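Local coordinates for putative uncharacterized protein (Ustilago maydis, PDB 4GNX), which is an OB-fold subunit of replication protein A that probably takes part in binding single-stranded DNA, at residues B[36-48]-B[85-97]. Sequence-based numbering, arbitrary orientation.
Sequences LGQLTFVAVVRNI and IRNNVYVRVLGTL. With nucleotides of chain G.
A chi1 of 180° places Thr40 OG1 opposite the backbone nitrogen, where it meets the side chain of Arg92, whose CG lies opposite its own N before the chain bends at chi2 and chi3, bringing NE round. Arg92 NE donates to Thr40 OG1 at 2.8 Å, and the oxygen lies within the guanidinium plane. The hydroxyl in turn donates a hydrogen bond to Val93 O, from above the carbonyl plane; since Phe41 N also donates to Val93 O, two bonds grip that oxygen. Val42 CG2 covers one guanidinium face, 3.3 Å from Arg92 NH1, while Glu119 takes NH1 in a salt bridge. Antiparallel pairing carries the backbones, with Phe41-Val93 and Ala43-Val91 among the hydrogen-bonded pairs. These neighbouring strands belong to the curled sheet of an OB fold, and their axes make 138° rather than 180°, consistent with strong barrel twist. Helix 117-135 covers the Val42, Tyr90 and Arg92 face. On the other face Val93 CB sits over the Phe41 ring, 4.0 Å from its centroid and 13° off the normal. At one end Thr96 OG1 accepts from DT21 N3 of chain G at 2.6 Å, and Leu94 CD2 lies 3.6 Å from the thymine methyl C7 of DT21. At the other, Asn88 N donates to Val45 O at 2.6 Å; Asn88 ND2 reaches Ile79 of a neighbouring subunit.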
# COMPACT_ATOMS: atom_id res chain seq x y z
N LEU B 36 -17.60 0.75 -15.29
CA LEU B 36 -16.66 1.87 -15.32
C LEU B 36 -17.41 3.18 -15.27
O LEU B 36 -17.78 3.74 -16.30
CB LEU B 36 -15.82 1.83 -16.58
CG LEU B 36 -14.71 2.88 -16.75
CD1 LEU B 36 -13.66 2.82 -15.64
CD2 LEU B 36 -14.06 2.69 -18.11
N GLY B 37 -17.64 3.67 -14.05
CA GLY B 37 -18.38 4.90 -13.83
C GLY B 37 -17.42 6.05 -13.66
O GLY B 37 -16.81 6.53 -14.63
N GLN B 38 -17.27 6.50 -12.42
CA GLN B 38 -16.30 7.52 -12.10
C GLN B 38 -14.92 6.93 -12.21
O GLN B 38 -14.73 5.76 -11.91
CB GLN B 38 -16.52 8.04 -10.69
CG GLN B 38 -17.44 9.23 -10.60
CD GLN B 38 -17.15 10.10 -9.39
OE1 GLN B 38 -16.83 11.28 -9.53
NE2 GLN B 38 -17.26 9.52 -8.18
N LEU B 39 -13.97 7.75 -12.62
CA LEU B 39 -12.60 7.30 -12.83
C LEU B 39 -11.63 8.46 -12.62
O LEU B 39 -12.03 9.62 -12.65
CB LEU B 39 -12.44 6.76 -14.24
CG LEU B 39 -12.73 7.70 -15.44
CD1 LEU B 39 -11.49 8.47 -15.87
CD2 LEU B 39 -13.26 6.91 -16.62
N THR B 40 -10.36 8.14 -12.44
CA THR B 40 -9.35 9.16 -12.28
C THR B 40 -8.03 8.82 -12.95
O THR B 40 -7.63 7.66 -13.08
CB THR B 40 -9.07 9.45 -10.80
OG1 THR B 40 -8.05 10.46 -10.73
CG2 THR B 40 -8.60 8.18 -10.03
N PHE B 41 -7.32 9.86 -13.37
CA PHE B 41 -6.04 9.66 -14.04
C PHE B 41 -5.21 10.94 -14.11
O PHE B 41 -5.70 12.05 -13.84
CB PHE B 41 -6.25 9.06 -15.44
CG PHE B 41 -6.92 9.98 -16.40
CD1 PHE B 41 -6.16 10.82 -17.21
CD2 PHE B 41 -8.30 9.98 -16.53
CE1 PHE B 41 -6.77 11.67 -18.12
CE2 PHE B 41 -8.91 10.84 -17.43
CZ PHE B 41 -8.15 11.69 -18.23
N VAL B 42 -3.95 10.77 -14.47
CA VAL B 42 -3.00 11.87 -14.51
C VAL B 42 -2.49 11.96 -15.93
O VAL B 42 -2.27 10.95 -16.57
CB VAL B 42 -1.84 11.62 -13.54
CG1 VAL B 42 -0.76 12.67 -13.72
CG2 VAL B 42 -2.34 11.60 -12.10
N ALA B 43 -2.33 13.17 -16.44
CA ALA B 43 -2.05 13.36 -17.86
C ALA B 43 -1.52 14.76 -18.08
O ALA B 43 -1.56 15.60 -17.16
CB ALA B 43 -3.30 13.16 -18.67
N VAL B 44 -1.04 15.01 -19.30
CA VAL B 44 -0.51 16.31 -19.69
C VAL B 44 -1.45 17.01 -20.66
O VAL B 44 -1.90 16.42 -21.66
CB VAL B 44 0.88 16.18 -20.31
CG1 VAL B 44 1.46 17.55 -20.64
CG2 VAL B 44 1.79 15.47 -19.34
N VAL B 45 -1.76 18.27 -20.34
CA VAL B 45 -2.60 19.09 -21.16
C VAL B 45 -1.79 19.46 -22.38
O VAL B 45 -0.66 19.93 -22.27
CB VAL B 45 -2.97 20.37 -20.41
CG1 VAL B 45 -4.03 21.16 -21.18
CG2 VAL B 45 -3.43 20.04 -19.01
N ARG B 46 -2.38 19.25 -23.54
CA ARG B 46 -1.71 19.55 -24.79
C ARG B 46 -2.40 20.64 -25.60
O ARG B 46 -1.75 21.34 -26.38
CB ARG B 46 -1.61 18.30 -25.63
CG ARG B 46 -0.60 17.32 -25.10
CD ARG B 46 0.83 17.85 -25.09
NE ARG B 46 1.74 16.81 -24.63
CZ ARG B 46 2.95 17.01 -24.15
NH1 ARG B 46 3.45 18.25 -24.05
NH2 ARG B 46 3.68 15.97 -23.77
N ASN B 47 -3.72 20.76 -25.43
CA ASN B 47 -4.51 21.86 -26.00
C ASN B 47 -5.69 22.30 -25.10
O ASN B 47 -6.23 21.49 -24.31
CB ASN B 47 -4.97 21.51 -27.41
CG ASN B 47 -5.85 22.59 -28.02
OD1 ASN B 47 -7.05 22.38 -28.23
ND2 ASN B 47 -5.26 23.76 -28.28
N ILE B 48 -6.07 23.57 -25.19
CA ILE B 48 -7.16 24.11 -24.39
C ILE B 48 -8.08 24.94 -25.28
O ILE B 48 -7.69 25.97 -25.80
CB ILE B 48 -6.67 24.99 -23.22
CG1 ILE B 48 -5.68 24.24 -22.34
CG2 ILE B 48 -7.85 25.44 -22.38
CD1 ILE B 48 -4.98 25.12 -21.31
N ILE B 85 -3.98 26.13 -14.81
CA ILE B 85 -3.76 25.08 -15.81
C ILE B 85 -3.38 25.65 -17.18
O ILE B 85 -4.06 26.51 -17.74
CB ILE B 85 -5.01 24.19 -15.97
CG1 ILE B 85 -5.12 23.23 -14.79
CG2 ILE B 85 -4.94 23.40 -17.28
CD1 ILE B 85 -6.49 22.63 -14.59
N ARG B 86 -2.27 25.15 -17.71
CA ARG B 86 -1.78 25.54 -19.02
C ARG B 86 -1.25 24.34 -19.78
O ARG B 86 -1.18 23.24 -19.24
CB ARG B 86 -0.70 26.60 -18.85
CG ARG B 86 -1.31 27.97 -18.65
CD ARG B 86 -0.65 28.74 -17.52
NE ARG B 86 0.36 29.67 -18.02
CZ ARG B 86 1.66 29.40 -18.12
NH1 ARG B 86 2.14 28.19 -17.75
NH2 ARG B 86 2.49 30.34 -18.58
N ASN B 87 -0.92 24.53 -21.04
CA ASN B 87 -0.37 23.47 -21.86
C ASN B 87 0.91 22.89 -21.29
O ASN B 87 1.66 23.59 -20.60
CB ASN B 87 -0.13 23.98 -23.27
CG ASN B 87 -1.36 23.87 -24.11
OD1 ASN B 87 -2.30 23.17 -23.73
ND2 ASN B 87 -1.38 24.55 -25.24
N ASN B 88 1.15 21.62 -21.56
CA ASN B 88 2.41 21.00 -21.20
C ASN B 88 2.61 20.89 -19.67
O ASN B 88 3.72 21.01 -19.15
CB ASN B 88 3.56 21.73 -21.89
CG ASN B 88 4.85 20.94 -21.88
OD1 ASN B 88 4.86 19.70 -22.05
ND2 ASN B 88 5.96 21.65 -21.68
N VAL B 89 1.50 20.61 -18.97
CA VAL B 89 1.44 20.57 -17.50
C VAL B 89 0.73 19.29 -17.04
O VAL B 89 -0.32 18.92 -17.58
CB VAL B 89 0.67 21.83 -16.97
CG1 VAL B 89 0.04 21.57 -15.61
CG2 VAL B 89 1.57 23.06 -16.91
N TYR B 90 1.29 18.60 -16.06
CA TYR B 90 0.59 17.44 -15.52
C TYR B 90 -0.62 17.82 -14.67
O TYR B 90 -0.61 18.83 -13.95
CB TYR B 90 1.52 16.52 -14.76
CG TYR B 90 2.20 15.51 -15.66
CD1 TYR B 90 3.48 15.71 -16.12
CD2 TYR B 90 1.54 14.32 -16.04
CE1 TYR B 90 4.10 14.78 -16.92
CE2 TYR B 90 2.16 13.38 -16.84
CZ TYR B 90 3.43 13.62 -17.29
OH TYR B 90 4.07 12.72 -18.11
N VAL B 91 -1.68 17.02 -14.77
CA VAL B 91 -2.89 17.25 -14.00
C VAL B 91 -3.53 15.95 -13.55
O VAL B 91 -3.42 14.90 -14.24
CB VAL B 91 -3.94 17.99 -14.81
CG1 VAL B 91 -3.42 19.33 -15.28
CG2 VAL B 91 -4.38 17.13 -15.98
N ARG B 92 -4.21 16.03 -12.40
CA ARG B 92 -5.02 14.93 -11.87
C ARG B 92 -6.44 15.19 -12.40
O ARG B 92 -6.98 16.29 -12.25
CB ARG B 92 -4.94 14.92 -10.32
CG ARG B 92 -5.51 13.74 -9.50
CD ARG B 92 -5.86 12.52 -10.32
NE ARG B 92 -5.56 11.17 -9.78
CZ ARG B 92 -4.43 10.78 -9.22
NH1 ARG B 92 -3.47 11.66 -9.01
NH2 ARG B 92 -4.25 9.50 -8.87
N VAL B 93 -7.02 14.19 -13.05
CA VAL B 93 -8.36 14.34 -13.60
C VAL B 93 -9.33 13.44 -12.86
O VAL B 93 -9.06 12.26 -12.69
CB VAL B 93 -8.38 14.00 -15.10
CG1 VAL B 93 -9.82 14.01 -15.65
CG2 VAL B 93 -7.50 14.97 -15.88
N LEU B 94 -10.44 14.01 -12.41
CA LEU B 94 -11.53 13.21 -11.87
C LEU B 94 -12.75 13.42 -12.78
O LEU B 94 -13.07 14.56 -13.12
CB LEU B 94 -11.82 13.66 -10.44
CG LEU B 94 -12.61 12.65 -9.62
CD1 LEU B 94 -12.15 12.62 -8.18
CD2 LEU B 94 -14.08 12.99 -9.69
N GLY B 95 -13.44 12.35 -13.17
CA GLY B 95 -14.52 12.53 -14.16
C GLY B 95 -15.39 11.32 -14.41
O GLY B 95 -15.22 10.31 -13.77
N THR B 96 -16.35 11.44 -15.32
CA THR B 96 -17.15 10.30 -15.75
C THR B 96 -16.89 10.06 -17.23
O THR B 96 -16.77 11.02 -18.01
CB THR B 96 -18.67 10.53 -15.54
OG1 THR B 96 -18.89 11.22 -14.30
CG2 THR B 96 -19.41 9.22 -15.47
N LEU B 97 -16.78 8.79 -17.61
CA LEU B 97 -16.62 8.41 -19.02
C LEU B 97 -17.92 8.56 -19.82
O LEU B 97 -18.97 8.06 -19.42
CB LEU B 97 -16.08 6.99 -19.14
CG LEU B 97 -15.83 6.46 -20.58
CD1 LEU B 97 -15.07 7.45 -21.45
CD2 LEU B 97 -15.14 5.11 -20.58
P DT G 21 -19.32 18.39 -9.02
OP1 DT G 21 -18.24 18.99 -8.19
OP2 DT G 21 -20.71 18.90 -8.90
O5' DT G 21 -18.87 18.54 -10.54
C5' DT G 21 -19.18 19.73 -11.29
C4' DT G 21 -19.86 19.37 -12.59
O4' DT G 21 -19.20 18.25 -13.22
C3' DT G 21 -21.34 19.00 -12.47
O3' DT G 21 -22.16 19.81 -13.35
C2' DT G 21 -21.38 17.50 -12.74
C1' DT G 21 -20.11 17.21 -13.52
N1 DT G 21 -19.44 15.92 -13.20
C2 DT G 21 -19.56 14.86 -14.08
O2 DT G 21 -20.21 14.93 -15.11
N3 DT G 21 -18.90 13.72 -13.69
C4 DT G 21 -18.15 13.54 -12.55
O4 DT G 21 -17.62 12.45 -12.34
C5 DT G 21 -18.06 14.69 -11.68
C7 DT G 21 -17.26 14.58 -10.41
C6 DT G 21 -18.70 15.81 -12.04